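Long-range contact in anti-H(O) lectin 1 (Ulex europaeus, PDB 1FX5), which binds carbohydrate as an L-fucose-specific legume lectin, carrying one calcium and one manganese ion in each subunit: residues Q120-E125 with E204-W209. Sequence-based numbering, arbitrary orientation.
Sequences QTVAVE and EILPEW. With MN (manganese (II) ion), chain F.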
loop_
_atom_site.group_PDB
_atom_site.type_symbol
_atom_site.label_atom_id
_atom_site.label_comp_id
_atom_site.label_asym_id
_atom_site.label_seq_id
_atom_site.Cartn_x
_atom_site.Cartn_y
_atom_site.Cartn_z
ATOM N N GLN A 120 -20.374 -3.762 8.736
ATOM C CA GLN A 120 -18.984 -3.861 9.224
ATOM C C GLN A 120 -18.263 -2.562 8.889
ATOM O O GLN A 120 -17.180 -2.555 8.256
ATOM C CB GLN A 120 -18.243 -5.055 8.615
ATOM C CG GLN A 120 -18.772 -6.402 9.080
ATOM C CD GLN A 120 -18.042 -7.543 8.403
ATOM O OE1 GLN A 120 -17.950 -7.578 7.186
ATOM N NE2 GLN A 120 -17.494 -8.464 9.187
ATOM N N THR A 121 -18.859 -1.467 9.360
ATOM C CA THR A 121 -18.328 -0.126 9.133
ATOM C C THR A 121 -18.233 0.737 10.378
ATOM O O THR A 121 -19.148 0.726 11.211
ATOM C CB THR A 121 -19.256 0.604 8.148
ATOM O OG1 THR A 121 -19.327 -0.151 6.939
ATOM C CG2 THR A 121 -18.787 2.019 7.848
ATOM N N VAL A 122 -17.114 1.442 10.522
ATOM C CA VAL A 122 -16.901 2.340 11.652
ATOM C C VAL A 122 -16.494 3.637 10.946
ATOM O O VAL A 122 -15.544 3.643 10.151
ATOM C CB VAL A 122 -15.757 1.906 12.577
ATOM C CG1 VAL A 122 -15.444 3.039 13.579
ATOM C CG2 VAL A 122 -16.145 0.656 13.348
ATOM N N ALA A 123 -17.209 4.723 11.182
ATOM C CA ALA A 123 -16.863 5.978 10.530
ATOM C C ALA A 123 -16.910 7.180 11.457
ATOM O O ALA A 123 -17.685 7.207 12.432
ATOM C CB ALA A 123 -17.809 6.225 9.341
ATOM N N VAL A 124 -16.050 8.151 11.175
ATOM C CA VAL A 124 -15.988 9.375 11.958
ATOM C C VAL A 124 -16.624 10.359 10.974
ATOM O O VAL A 124 -16.084 10.573 9.877
ATOM C CB VAL A 124 -14.523 9.797 12.280
ATOM C CG1 VAL A 124 -14.502 11.171 12.965
ATOM C CG2 VAL A 124 -13.887 8.775 13.194
ATOM N N GLU A 125 -17.803 10.877 11.311
ATOM C CA GLU A 125 -18.487 11.825 10.434
ATOM C C GLU A 125 -18.403 13.318 10.850
ATOM O O GLU A 125 -18.439 13.663 12.037
ATOM C CB GLU A 125 -19.969 11.430 10.243
ATOM C CG GLU A 125 -20.790 11.518 11.545
ATOM C CD GLU A 125 -22.283 11.333 11.353
ATOM O OE1 GLU A 125 -23.063 12.082 11.969
ATOM O OE2 GLU A 125 -22.701 10.434 10.613
ATOM N N GLU A 204 -14.663 -7.017 17.251
ATOM C CA GLU A 204 -16.038 -7.477 17.235
ATOM C C GLU A 204 -16.915 -6.861 16.149
ATOM O O GLU A 204 -18.045 -7.301 15.943
ATOM C CB GLU A 204 -16.690 -7.169 18.581
ATOM C CG GLU A 204 -16.174 -7.991 19.737
ATOM C CD GLU A 204 -16.988 -7.718 20.989
ATOM O OE1 GLU A 204 -18.209 -8.003 20.948
ATOM O OE2 GLU A 204 -16.424 -7.197 21.991
ATOM N N ILE A 205 -16.414 -5.837 15.473
ATOM C CA ILE A 205 -17.173 -5.163 14.441
ATOM C C ILE A 205 -16.653 -5.243 13.008
ATOM O O ILE A 205 -17.444 -5.370 12.061
ATOM C CB ILE A 205 -17.373 -3.689 14.899
ATOM C CG1 ILE A 205 -18.429 -3.666 16.006
ATOM C CG2 ILE A 205 -17.770 -2.767 13.753
ATOM C CD1 ILE A 205 -17.967 -2.996 17.224
ATOM N N LEU A 206 -15.329 -5.222 12.855
ATOM C CA LEU A 206 -14.678 -5.279 11.536
ATOM C C LEU A 206 -13.985 -6.602 11.160
ATOM O O LEU A 206 -13.652 -7.419 12.021
ATOM C CB LEU A 206 -13.609 -4.167 11.459
ATOM C CG LEU A 206 -13.984 -2.692 11.704
ATOM C CD1 LEU A 206 -12.722 -1.805 11.871
ATOM C CD2 LEU A 206 -14.822 -2.212 10.555
ATOM N N PRO A 207 -13.819 -6.859 9.851
ATOM C CA PRO A 207 -13.127 -8.102 9.451
ATOM C C PRO A 207 -11.604 -7.878 9.713
ATOM O O PRO A 207 -11.193 -6.752 10.048
ATOM C CB PRO A 207 -13.447 -8.203 7.959
ATOM C CG PRO A 207 -13.667 -6.761 7.540
ATOM C CD PRO A 207 -14.404 -6.152 8.698
ATOM N N GLU A 208 -10.761 -8.903 9.585
ATOM C CA GLU A 208 -9.322 -8.710 9.829
ATOM C C GLU A 208 -8.616 -7.710 8.908
ATOM O O GLU A 208 -7.615 -7.093 9.309
ATOM C CB GLU A 208 -8.574 -10.022 9.732
ATOM C CG GLU A 208 -8.871 -10.981 10.828
ATOM C CD GLU A 208 -8.220 -12.306 10.543
ATOM O OE1 GLU A 208 -6.976 -12.409 10.706
ATOM O OE2 GLU A 208 -8.957 -13.211 10.094
ATOM N N TRP A 209 -9.072 -7.631 7.657
ATOM C CA TRP A 209 -8.495 -6.712 6.665
ATOM C C TRP A 209 -9.561 -5.715 6.216
ATOM O O TRP A 209 -10.655 -6.125 5.769
ATOM C CB TRP A 209 -7.981 -7.474 5.430
ATOM C CG TRP A 209 -6.800 -8.368 5.680
ATOM C CD1 TRP A 209 -6.827 -9.638 6.187
ATOM C CD2 TRP A 209 -5.415 -8.075 5.397
ATOM N NE1 TRP A 209 -5.549 -10.156 6.237
ATOM C CE2 TRP A 209 -4.665 -9.223 5.754
ATOM C CE3 TRP A 209 -4.736 -6.962 4.880
ATOM C CZ2 TRP A 209 -3.267 -9.288 5.606
ATOM C CZ3 TRP A 209 -3.351 -7.024 4.736
ATOM C CH2 TRP A 209 -2.632 -8.182 5.097
HETATM MN MN MN F . -25.176 12.622 11.807
HETATM O O HOH W 1 -25.394 10.861 10.643
HETATM O O HOH W 2 -25.305 11.505 13.691
#
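Ile205 O is approached by CA, CB and CG of Gln120, which lie beside it, and no hydrogen bond joins the two segments. The CA-H of Gln120 meets this carbonyl oxygen with CA 3.6 Å from Ile205 O and a bent 135° angle at the hydrogen. Gln120 CG lies a little closer to Ile205 O, at 3.4 Å. With CG placed anti to its own carbonyl carbon (chi1 -68°) and the chain extended beyond it, the Gln120 side chain runs on past Ile205 O to the proline ring. There Pro207 CD sits over the face of the Gln120 amide, with NE2 3.9 Å from Pro207 CD; the two side chains cross obliquely. On the inner side, Leu206 sends CD2 against the backbone of Gln120, 3.3 Å from Gln120 O, while its isobutyl group also packs on Leu93 of strand 88-94. Val122 CG2 meets the CG2 methyl of Ile205 at 3.8 Å, the two side chains crossing at about a right angle; Val122 also rests on Leu181 of strand 180-187. At the far end of 120-125, Glu125 takes no part in these touches: its OE1 binds manganese at 2.2 Å, alongside Asp127, Asp137, His142 and two waters. The contact thus sets the loop leading into strand 209-219 against the start of strand 122-127 in the legume lectin beta-sandwich. Without a direct hydrogen bond, the join rests on methyl contacts, the amide face on Pro207 and one bent C-H...O contact, while backbone polar groups bond outside the pair, Leu206 O to Trp58 NE1 and Thr121 N to Asn148 OD1.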